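Local coordinates for protein glycosaminoglycan xylosylkinase (Hydra vulgaris, PDB 5XOM) that probably transfers phosphate from ATP to xylose in the linkage region of glycosaminoglycans, as a secretory-pathway kinase of the Fam20 family, at residues G257-D262 against Y281-N286; P224-R229 against E252-G257; T205-L210 against D350-I355. All coordinates share one frame; numbering follows the deposited sequence.

Overall arrangement
Contacts 1 and 2 are neighbours, their centres about 9 Å apart, while contact 3 lies beyond the chain's centre, about 31 Å and 35 Å from theirs, where a loop packs against the five-stranded sheet. Contacts 1 and 2 share Gly257, where loop 252-257 runs on into helix 259-273, and touch through the hydroxyls of Tyr281 and Tyr254. Contact 1 is buried and polar at heart, an arginine set among tyrosines. Contact 2 sits at the surface, where a proline of a turn packs against the hydroxyl end of a tyrosine, and a water ties that hydroxyl to the backbone just before the turn. In contact 3, again buried, an isoleucine rests on a glutamate whose charge is answered elsewhere.

Contact 1 of 3, residues G257-D262 against Y281-N286; sequences GPRLLD and YEYIEN. With NAG (2-acetamido-2-deoxy-beta-D-glucopyranose), chain D.
Arg259 spreads its guanidinium over one face of the Tyr283 ring in a cation-pi contact, CZ standing 3.9 Å from the ring centroid. The two planes are tilted 36° apart, which brings NH2 down to 3.4 Å from Tyr283 CD2, nearer than NH1 comes to the ring. Tyr281 is met quite differently: its hydroxyl lies at the guanidinium edge, near that plane, and accepts a hydrogen bond from Arg259 NH1 (3.1 Å to Tyr281 OH, angle 152° at the hydrogen). The same hydroxyl is also hydrogen-bonded to Tyr254 OH. These side chains join the first turn of helix 259-273 to the middle strand, 280-286, of a three-stranded antiparallel sheet within the kinase-like Fam20 region. With CG anti to the backbone N (chi1 -177°) and the chain bent at its next two torsions, Arg259 delivers its planar end between alternate tyrosines, which point to the same side of the strand. Ser290 OG also bonds NH2. Glu285 is too far for a salt bridge, and water 1 spans the gap, donating to Glu285 OE2 at 2.9 Å and accepting a weak bond from Arg259 NH2. Water 2 takes a bond from Arg259 NH1 at 2.9 Å and links weakly to Tyr283 OH.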
loop_
_atom_site.group_PDB
_atom_site.type_symbol
_atom_site.label_atom_id
_atom_site.label_comp_id
_atom_site.label_asym_id
_atom_site.label_seq_id
_atom_site.Cartn_x
_atom_site.Cartn_y
_atom_site.Cartn_z
ATOM N N GLY A 257 -13.191 -24.696 -9.966
ATOM C CA GLY A 257 -12.493 -23.435 -9.935
ATOM C C GLY A 257 -13.364 -22.278 -9.492
ATOM O O GLY A 257 -14.474 -22.454 -8.980
ATOM N N PRO A 258 -12.866 -21.059 -9.697
ATOM C CA PRO A 258 -13.520 -19.863 -9.152
ATOM C C PRO A 258 -14.575 -19.217 -10.039
ATOM O O PRO A 258 -15.144 -18.203 -9.620
ATOM C CB PRO A 258 -12.330 -18.910 -8.961
ATOM C CG PRO A 258 -11.422 -19.259 -10.090
ATOM C CD PRO A 258 -11.557 -20.751 -10.300
ATOM N N ARG A 259 -14.861 -19.751 -11.230
ATOM C CA ARG A 259 -15.656 -18.992 -12.194
ATOM C C ARG A 259 -17.065 -18.729 -11.682
ATOM O O ARG A 259 -17.571 -17.608 -11.791
ATOM C CB ARG A 259 -15.739 -19.710 -13.534
ATOM C CG ARG A 259 -16.494 -18.889 -14.559
ATOM C CD ARG A 259 -15.781 -17.565 -14.865
ATOM N NE ARG A 259 -14.354 -17.741 -15.101
ATOM C CZ ARG A 259 -13.845 -18.055 -16.283
ATOM N NH1 ARG A 259 -14.637 -18.231 -17.342
ATOM N NH2 ARG A 259 -12.527 -18.197 -16.415
ATOM N N LEU A 260 -17.730 -19.753 -11.140
ATOM C CA LEU A 260 -19.133 -19.572 -10.774
ATOM C C LEU A 260 -19.274 -18.688 -9.540
ATOM O O LEU A 260 -20.176 -17.846 -9.475
ATOM C CB LEU A 260 -19.808 -20.930 -10.556
ATOM C CG LEU A 260 -21.229 -20.867 -9.993
ATOM C CD1 LEU A 260 -22.185 -20.367 -11.060
ATOM C CD2 LEU A 260 -21.671 -22.249 -9.520
ATOM N N LEU A 261 -18.370 -18.829 -8.570
ATOM C CA LEU A 261 -18.406 -17.922 -7.428
ATOM C C LEU A 261 -18.064 -16.493 -7.842
ATOM O O LEU A 261 -18.570 -15.537 -7.241
ATOM C CB LEU A 261 -17.463 -18.407 -6.330
ATOM C CG LEU A 261 -17.899 -19.675 -5.599
ATOM C CD1 LEU A 261 -16.876 -20.049 -4.534
ATOM C CD2 LEU A 261 -19.281 -19.479 -4.990
ATOM N N ASP A 262 -17.211 -16.325 -8.855
ATOM C CA ASP A 262 -16.972 -14.988 -9.394
ATOM C C ASP A 262 -18.257 -14.389 -9.950
ATOM O O ASP A 262 -18.573 -13.223 -9.689
ATOM C CB ASP A 262 -15.885 -15.023 -10.470
ATOM C CG ASP A 262 -14.476 -15.046 -9.890
ATOM O OD1 ASP A 262 -14.328 -15.121 -8.648
ATOM O OD2 ASP A 262 -13.512 -14.988 -10.680
ATOM N N TYR A 281 -19.597 -11.609 -20.023
ATOM C CA TYR A 281 -18.631 -11.232 -19.005
ATOM C C TYR A 281 -17.217 -11.394 -19.546
ATOM O O TYR A 281 -16.981 -12.076 -20.547
ATOM C CB TYR A 281 -18.827 -12.045 -17.716
ATOM C CG TYR A 281 -18.506 -13.523 -17.819
ATOM C CD1 TYR A 281 -17.225 -13.994 -17.556
ATOM C CD2 TYR A 281 -19.486 -14.446 -18.158
ATOM C CE1 TYR A 281 -16.925 -15.338 -17.634
ATOM C CE2 TYR A 281 -19.196 -15.798 -18.239
ATOM C CZ TYR A 281 -17.911 -16.237 -17.975
ATOM O OH TYR A 281 -17.606 -17.578 -18.053
ATOM N N GLU A 282 -16.276 -10.737 -18.876
ATOM C CA GLU A 282 -14.882 -10.721 -19.290
ATOM C C GLU A 282 -14.001 -11.100 -18.108
ATOM O O GLU A 282 -14.324 -10.802 -16.954
ATOM C CB GLU A 282 -14.493 -9.341 -19.839
ATOM C CG GLU A 282 -15.162 -9.007 -21.168
ATOM C CD GLU A 282 -15.000 -7.552 -21.575
ATOM O OE1 GLU A 282 -14.232 -7.279 -22.522
ATOM O OE2 GLU A 282 -15.642 -6.677 -20.951
ATOM N N TYR A 283 -12.881 -11.761 -18.404
ATOM C CA TYR A 283 -12.016 -12.269 -17.350
ATOM C C TYR A 283 -10.560 -12.224 -17.791
ATOM O O TYR A 283 -10.256 -12.232 -18.986
ATOM C CB TYR A 283 -12.416 -13.693 -16.938
ATOM C CG TYR A 283 -12.275 -14.757 -18.009
ATOM C CD1 TYR A 283 -13.294 -14.990 -18.928
ATOM C CD2 TYR A 283 -11.143 -15.561 -18.071
ATOM C CE1 TYR A 283 -13.174 -15.983 -19.900
ATOM C CE2 TYR A 283 -11.015 -16.558 -19.036
ATOM C CZ TYR A 283 -12.032 -16.762 -19.946
ATOM O OH TYR A 283 -11.899 -17.748 -20.900
ATOM N N ILE A 284 -9.665 -12.142 -16.805
ATOM C CA ILE A 284 -8.233 -12.267 -17.026
ATOM C C ILE A 284 -7.817 -13.666 -16.595
ATOM O O ILE A 284 -8.528 -14.352 -15.857
ATOM C CB ILE A 284 -7.418 -11.188 -16.267
ATOM C CG1 ILE A 284 -7.698 -11.261 -14.763
ATOM C CG2 ILE A 284 -7.724 -9.798 -16.822
ATOM C CD1 ILE A 284 -6.823 -10.330 -13.922
ATOM N N GLU A 285 -6.650 -14.104 -17.062
ATOM C CA GLU A 285 -6.224 -15.472 -16.791
ATOM C C GLU A 285 -4.723 -15.596 -17.017
ATOM O O GLU A 285 -4.180 -15.022 -17.964
ATOM C CB GLU A 285 -6.995 -16.462 -17.673
ATOM C CG GLU A 285 -6.705 -17.928 -17.378
ATOM C CD GLU A 285 -7.643 -18.853 -18.132
ATOM O OE1 GLU A 285 -7.584 -18.858 -19.373
ATOM O OE2 GLU A 285 -8.438 -19.573 -17.492
ATOM N N ASN A 286 -4.061 -16.328 -16.129
ATOM C CA ASN A 286 -2.672 -16.726 -16.325
ATOM C C ASN A 286 -2.478 -18.091 -15.666
ATOM O O ASN A 286 -3.447 -18.815 -15.414
ATOM C CB ASN A 286 -1.714 -15.635 -15.808
ATOM C CG ASN A 286 -1.787 -15.435 -14.303
ATOM O OD1 ASN A 286 -2.357 -16.244 -13.569
ATOM N ND2 ASN A 286 -1.193 -14.348 -13.837
HETATM C C1 NAG D . 2.061 -16.496 -9.981
HETATM C C2 NAG D . 3.379 -17.047 -9.375
HETATM C C3 NAG D . 4.577 -16.246 -9.925
HETATM C C4 NAG D . 4.523 -16.113 -11.444
HETATM C C5 NAG D . 3.154 -15.614 -11.888
HETATM C C6 NAG D . 2.973 -15.593 -13.388
HETATM C C7 NAG D . 4.093 -17.800 -7.139
HETATM C C8 NAG D . 3.979 -17.569 -5.661
HETATM N N2 NAG D . 3.370 -16.984 -7.919
HETATM O O3 NAG D . 5.809 -16.839 -9.528
HETATM O O4 NAG D . 5.500 -15.176 -11.886
HETATM O O5 NAG D . 2.153 -16.496 -11.380
HETATM O O6 NAG D . 1.611 -15.370 -13.731
HETATM O O7 NAG D . 4.795 -18.695 -7.605
HETATM O O HOH W 1 -11.188 -20.329 -17.777
HETATM O O HOH W 2 -12.879 -19.642 -19.118
#

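Contact 2 of 3, residues P224-R229 against E252-G257; sequences PHPWRR and EPYTKG
Residues His225 to Arg228 form a type I beta turn just after strand 221-224, and it faces the loop 252-257 across 9.8 Å between Pro226 CA and Tyr254 CA. Pro226 holds the second place of the turn, where a proline ring suits the required backbone angle, and its outer edge is presented to Tyr254. The two side chains approach from opposite directions, so the phenol end does the touching: Tyr254 OH is 3.4 Å from Pro226 CG, and Tyr254 CZ 3.5 Å from that same CG. Within its own loop, Pro253, which follows a cis peptide bond, lays CD over one face of the Tyr254 ring. Besides bonding Tyr281 OH, the hydroxyl joins water 3 at the ring's edge, 2.8 Å from Tyr254 OH, and this water donates to Pro224 O at 2.7 Å. With a phenylalanine in place of Tyr254, water 3 would probably lose one of its two holds and the Tyr281 hydroxyl one of its partners. Behind the proline the turn is braced from within. Trp227 N donates to His225 ND1 at 3.0 Å, in the imidazole plane, while the indole packs on helix 313-318. His225 O is gripped from opposite faces of its carbonyl plane, by Arg228 N at 2.9 Å and Arg228 NH1 at 3.0 Å.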
loop_
_atom_site.group_PDB
_atom_site.type_symbol
_atom_site.label_atom_id
_atom_site.label_comp_id
_atom_site.label_asym_id
_atom_site.label_seq_id
_atom_site.Cartn_x
_atom_site.Cartn_y
_atom_site.Cartn_z
ATOM N N PRO A 224 -20.188 -15.603 -23.046
ATOM C CA PRO A 224 -21.577 -15.248 -22.726
ATOM C C PRO A 224 -21.921 -15.594 -21.284
ATOM O O PRO A 224 -21.514 -16.634 -20.762
ATOM C CB PRO A 224 -22.400 -16.087 -23.715
ATOM C CG PRO A 224 -21.489 -17.187 -24.141
ATOM C CD PRO A 224 -20.106 -16.615 -24.114
ATOM N N HIS A 225 -22.685 -14.712 -20.647
ATOM C CA HIS A 225 -23.112 -14.934 -19.268
ATOM C C HIS A 225 -24.241 -15.960 -19.243
ATOM O O HIS A 225 -25.238 -15.789 -19.952
ATOM C CB HIS A 225 -23.591 -13.628 -18.641
ATOM C CG HIS A 225 -23.565 -13.627 -17.144
ATOM N ND1 HIS A 225 -24.338 -14.478 -16.386
ATOM C CD2 HIS A 225 -22.890 -12.848 -16.265
ATOM C CE1 HIS A 225 -24.120 -14.244 -15.104
ATOM N NE2 HIS A 225 -23.248 -13.257 -15.003
ATOM N N PRO A 226 -24.112 -17.046 -18.470
ATOM C CA PRO A 226 -25.197 -18.041 -18.407
ATOM C C PRO A 226 -26.543 -17.444 -18.022
ATOM O O PRO A 226 -27.589 -18.017 -18.342
ATOM C CB PRO A 226 -24.700 -19.034 -17.351
ATOM C CG PRO A 226 -23.213 -18.940 -17.423
ATOM C CD PRO A 226 -22.915 -17.487 -17.733
ATOM N N TRP A 227 -26.538 -16.300 -17.335
ATOM C CA TRP A 227 -27.771 -15.655 -16.901
ATOM C C TRP A 227 -28.112 -14.422 -17.731
ATOM O O TRP A 227 -28.879 -13.566 -17.279
ATOM C CB TRP A 227 -27.683 -15.301 -15.416
ATOM C CG TRP A 227 -27.901 -16.492 -14.528
ATOM C CD1 TRP A 227 -29.090 -16.911 -14.008
ATOM C CD2 TRP A 227 -26.911 -17.421 -14.066
ATOM N NE1 TRP A 227 -28.903 -18.043 -13.250
ATOM C CE2 TRP A 227 -27.575 -18.376 -13.268
ATOM C CE3 TRP A 227 -25.529 -17.537 -14.246
ATOM C CZ2 TRP A 227 -26.905 -19.431 -12.650
ATOM C CZ3 TRP A 227 -24.864 -18.585 -13.631
ATOM C CH2 TRP A 227 -25.553 -19.519 -12.843
ATOM N N ARG A 228 -27.573 -14.323 -18.944
ATOM C CA ARG A 228 -27.877 -13.198 -19.815
ATOM C C ARG A 228 -29.356 -13.175 -20.190
ATOM O O ARG A 228 -30.057 -14.191 -20.153
ATOM C CB ARG A 228 -27.019 -13.253 -21.081
ATOM C CG ARG A 228 -27.301 -14.438 -21.996
ATOM C CD ARG A 228 -26.205 -14.559 -23.044
ATOM N NE ARG A 228 -26.431 -15.658 -23.980
ATOM C CZ ARG A 228 -26.114 -16.927 -23.736
ATOM N NH1 ARG A 228 -25.563 -17.269 -22.578
ATOM N NH2 ARG A 228 -26.354 -17.860 -24.650
ATOM N N ARG A 229 -29.826 -11.988 -20.555
ATOM C CA ARG A 229 -31.205 -11.787 -20.959
ATOM C C ARG A 229 -31.369 -12.080 -22.446
ATOM O O ARG A 229 -30.399 -12.267 -23.185
ATOM C CB ARG A 229 -31.652 -10.361 -20.635
ATOM C CG ARG A 229 -31.544 -10.057 -19.167
ATOM C CD ARG A 229 -31.618 -8.579 -18.848
ATOM N NE ARG A 229 -31.352 -8.399 -17.426
ATOM C CZ ARG A 229 -32.269 -8.548 -16.478
ATOM N NH1 ARG A 229 -33.514 -8.864 -16.803
ATOM N NH2 ARG A 229 -31.941 -8.381 -15.204
ATOM N N GLU A 252 -18.075 -26.991 -18.512
ATOM C CA GLU A 252 -16.933 -26.162 -18.122
ATOM C C GLU A 252 -17.230 -24.751 -18.595
ATOM O O GLU A 252 -17.945 -24.577 -19.575
ATOM C CB GLU A 252 -15.613 -26.644 -18.752
ATOM C CG GLU A 252 -14.771 -27.629 -17.936
ATOM C CD GLU A 252 -13.568 -28.159 -18.725
ATOM O OE1 GLU A 252 -13.730 -28.504 -19.914
ATOM O OE2 GLU A 252 -12.445 -28.174 -18.168
ATOM N N PRO A 253 -16.693 -23.735 -17.913
ATOM C CA PRO A 253 -15.777 -23.646 -16.766
ATOM C C PRO A 253 -16.490 -23.485 -15.428
ATOM O O PRO A 253 -15.913 -22.948 -14.480
ATOM C CB PRO A 253 -14.963 -22.400 -17.096
ATOM C CG PRO A 253 -15.952 -21.518 -17.796
ATOM C CD PRO A 253 -16.934 -22.412 -18.510
ATOM N N TYR A 254 -17.745 -23.907 -15.359
ATOM C CA TYR A 254 -18.529 -23.767 -14.140
ATOM C C TYR A 254 -18.487 -25.010 -13.258
ATOM O O TYR A 254 -19.105 -25.010 -12.188
ATOM C CB TYR A 254 -19.972 -23.377 -14.495
ATOM C CG TYR A 254 -19.993 -22.239 -15.494
ATOM C CD1 TYR A 254 -19.622 -20.953 -15.115
ATOM C CD2 TYR A 254 -20.341 -22.454 -16.822
ATOM C CE1 TYR A 254 -19.613 -19.910 -16.027
ATOM C CE2 TYR A 254 -20.335 -21.419 -17.742
ATOM C CZ TYR A 254 -19.970 -20.148 -17.336
ATOM O OH TYR A 254 -19.960 -19.111 -18.240
ATOM N N THR A 255 -17.764 -26.059 -13.668
ATOM C CA THR A 255 -17.720 -27.284 -12.874
ATOM C C THR A 255 -16.743 -27.161 -11.712
ATOM O O THR A 255 -17.033 -27.626 -10.604
ATOM C CB THR A 255 -17.312 -28.476 -13.738
ATOM O OG1 THR A 255 -15.907 -28.416 -13.999
ATOM C CG2 THR A 255 -18.023 -28.431 -15.065
ATOM N N LYS A 256 -15.572 -26.574 -11.954
ATOM C CA LYS A 256 -14.533 -26.444 -10.943
ATOM C C LYS A 256 -13.966 -25.034 -10.991
ATOM O O LYS A 256 -14.191 -24.279 -11.940
ATOM C CB LYS A 256 -13.365 -27.416 -11.143
ATOM C CG LYS A 256 -12.553 -27.110 -12.397
ATOM C CD LYS A 256 -11.213 -27.835 -12.400
ATOM C CE LYS A 256 -11.358 -29.290 -12.734
ATOM N NZ LYS A 256 -10.049 -29.997 -12.780
ATOM N N GLY A 257 -13.191 -24.696 -9.966
ATOM C CA GLY A 257 -12.493 -23.435 -9.935
ATOM C C GLY A 257 -13.364 -22.278 -9.492
ATOM O O GLY A 257 -14.474 -22.454 -8.980
HETATM O O HOH W 3 -20.704 -19.249 -20.891
#

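Contact 3 of 3, residues T205-L210 against D350-I355; sequences TMEGAL and DPIYPI
Strand 205-212, an inner strand of the five-stranded antiparallel sheet, meets the loop between helices 339-347 and 358-382 where Glu207 lies against Ile352. The longer branch of the isoleucine makes the closer contact: Ile352 CD1 sits 3.5 Å from Glu207 OE1 and 3.8 Å from Glu207 CG. Ile352 CG2, the shorter branch, reaches Glu207 CG at 4.1 Å. CD1 also approaches the strand backbone, at 4.0 Å from Gly208 O. Glu207 leaves the strand with CG anti to its own N (chi1 178°) and runs on extended, giving the methyls an aliphatic flank to cross obliquely, while OE1 accepts from His132 and forms a salt bridge with Arg117. The sheet's strand order, 1-2-3-5-4, is consistent with the amino-terminal lobe of protein kinases. On the loop side, a type I turn from Asp350 to Tyr353 carries Ile352, and an Asx turn supports the backbone there: Ile352 N donates to Asp350 OD2 at 2.9 Å with an almost straight angle of 176°. An aspartate suits that place because its side chain is short enough to reach the N-H two residues on, and its other oxygen, OD1, accepts from Gly155 N of the neighbouring strand 153-159. Pro351 packs on Phe45 of the second subunit.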
loop_
_atom_site.group_PDB
_atom_site.type_symbol
_atom_site.label_atom_id
_atom_site.label_comp_id
_atom_site.label_asym_id
_atom_site.label_seq_id
_atom_site.Cartn_x
_atom_site.Cartn_y
_atom_site.Cartn_z
ATOM N N THR A 205 -16.493 22.670 -22.973
ATOM C CA THR A 205 -16.016 21.876 -21.839
ATOM C C THR A 205 -16.921 20.662 -21.665
ATOM O O THR A 205 -18.103 20.805 -21.336
ATOM C CB THR A 205 -15.978 22.719 -20.566
ATOM O OG1 THR A 205 -15.135 23.859 -20.798
ATOM C CG2 THR A 205 -15.429 21.916 -19.386
ATOM N N MET A 206 -16.373 19.467 -21.880
ATOM C CA MET A 206 -17.171 18.251 -21.810
ATOM C C MET A 206 -16.782 17.427 -20.591
ATOM O O MET A 206 -15.617 17.038 -20.432
ATOM C CB MET A 206 -17.039 17.432 -23.093
ATOM C CG MET A 206 -17.800 16.115 -23.063
ATOM S SD MET A 206 -17.458 15.104 -24.505
ATOM C CE MET A 206 -18.777 15.589 -25.571
ATOM N N GLU A 207 -17.769 17.170 -19.740
ATOM C CA GLU A 207 -17.614 16.313 -18.577
ATOM C C GLU A 207 -17.677 14.849 -18.997
ATOM O O GLU A 207 -18.490 14.467 -19.847
ATOM C CB GLU A 207 -18.723 16.633 -17.567
ATOM C CG GLU A 207 -18.734 15.795 -16.302
ATOM C CD GLU A 207 -19.963 16.061 -15.432
ATOM O OE1 GLU A 207 -20.443 15.117 -14.771
ATOM O OE2 GLU A 207 -20.461 17.206 -15.422
ATOM N N GLY A 208 -16.827 14.027 -18.391
ATOM C CA GLY A 208 -16.879 12.606 -18.663
ATOM C C GLY A 208 -16.034 11.822 -17.681
ATOM O O GLY A 208 -15.483 12.372 -16.726
ATOM N N ALA A 209 -15.943 10.519 -17.935
ATOM C CA ALA A 209 -15.170 9.595 -17.118
ATOM C C ALA A 209 -14.076 8.958 -17.964
ATOM O O ALA A 209 -14.302 8.620 -19.129
ATOM C CB ALA A 209 -16.069 8.500 -16.516
ATOM N N LEU A 210 -12.890 8.810 -17.377
ATOM C CA LEU A 210 -11.765 8.131 -18.009
ATOM C C LEU A 210 -11.548 6.794 -17.313
ATOM O O LEU A 210 -11.470 6.744 -16.078
ATOM C CB LEU A 210 -10.490 8.980 -17.925
ATOM C CG LEU A 210 -10.269 10.157 -18.887
ATOM C CD1 LEU A 210 -11.348 11.203 -18.766
ATOM C CD2 LEU A 210 -8.918 10.795 -18.621
ATOM N N ASP A 350 -13.465 12.971 -6.145
ATOM C CA ASP A 350 -13.336 12.980 -7.596
ATOM C C ASP A 350 -13.641 14.374 -8.144
ATOM O O ASP A 350 -14.467 15.092 -7.577
ATOM C CB ASP A 350 -14.268 11.930 -8.211
ATOM C CG ASP A 350 -14.202 11.895 -9.727
ATOM O OD1 ASP A 350 -13.541 10.966 -10.244
ATOM O OD2 ASP A 350 -14.780 12.775 -10.404
ATOM N N PRO A 351 -12.947 14.800 -9.207
ATOM C CA PRO A 351 -13.103 16.187 -9.680
ATOM C C PRO A 351 -14.509 16.569 -10.128
ATOM O O PRO A 351 -14.831 17.760 -10.107
ATOM C CB PRO A 351 -12.105 16.271 -10.846
ATOM C CG PRO A 351 -11.034 15.295 -10.484
ATOM C CD PRO A 351 -11.763 14.149 -9.803
ATOM N N ILE A 352 -15.366 15.636 -10.528
ATOM C CA ILE A 352 -16.676 16.043 -11.026
ATOM C C ILE A 352 -17.777 15.753 -10.006
ATOM O O ILE A 352 -18.958 15.784 -10.342
ATOM C CB ILE A 352 -16.985 15.416 -12.396
ATOM C CG1 ILE A 352 -17.266 13.920 -12.274
ATOM C CG2 ILE A 352 -15.825 15.676 -13.376
ATOM C CD1 ILE A 352 -17.719 13.282 -13.580
ATOM N N TYR A 353 -17.400 15.501 -8.755
ATOM C CA TYR A 353 -18.344 15.324 -7.642
ATOM C C TYR A 353 -19.301 16.510 -7.504
ATOM O O TYR A 353 -18.884 17.658 -7.698
ATOM C CB TYR A 353 -17.549 15.128 -6.345
ATOM C CG TYR A 353 -18.383 14.944 -5.103
ATOM C CD1 TYR A 353 -18.823 13.685 -4.724
ATOM C CD2 TYR A 353 -18.715 16.033 -4.294
ATOM C CE1 TYR A 353 -19.582 13.506 -3.578
ATOM C CE2 TYR A 353 -19.478 15.866 -3.150
ATOM C CZ TYR A 353 -19.907 14.601 -2.798
ATOM O OH TYR A 353 -20.665 14.422 -1.663
ATOM N N PRO A 354 -20.574 16.270 -7.115
ATOM C CA PRO A 354 -21.274 15.009 -6.773
ATOM C C PRO A 354 -21.370 13.991 -7.907
ATOM O O PRO A 354 -21.628 14.352 -9.059
ATOM C CB PRO A 354 -22.688 15.468 -6.364
ATOM C CG PRO A 354 -22.676 16.941 -6.332
ATOM C CD PRO A 354 -21.417 17.464 -6.935
ATOM N N ILE A 355 -21.169 12.723 -7.563
ATOM C CA ILE A 355 -21.202 11.633 -8.532
ATOM C C ILE A 355 -22.583 10.991 -8.594
ATOM O O ILE A 355 -23.080 10.678 -9.680
ATOM C CB ILE A 355 -20.120 10.593 -8.176
ATOM C CG1 ILE A 355 -18.732 11.246 -8.127
ATOM C CG2 ILE A 355 -20.149 9.429 -9.154
ATOM C CD1 ILE A 355 -18.339 11.974 -9.385
#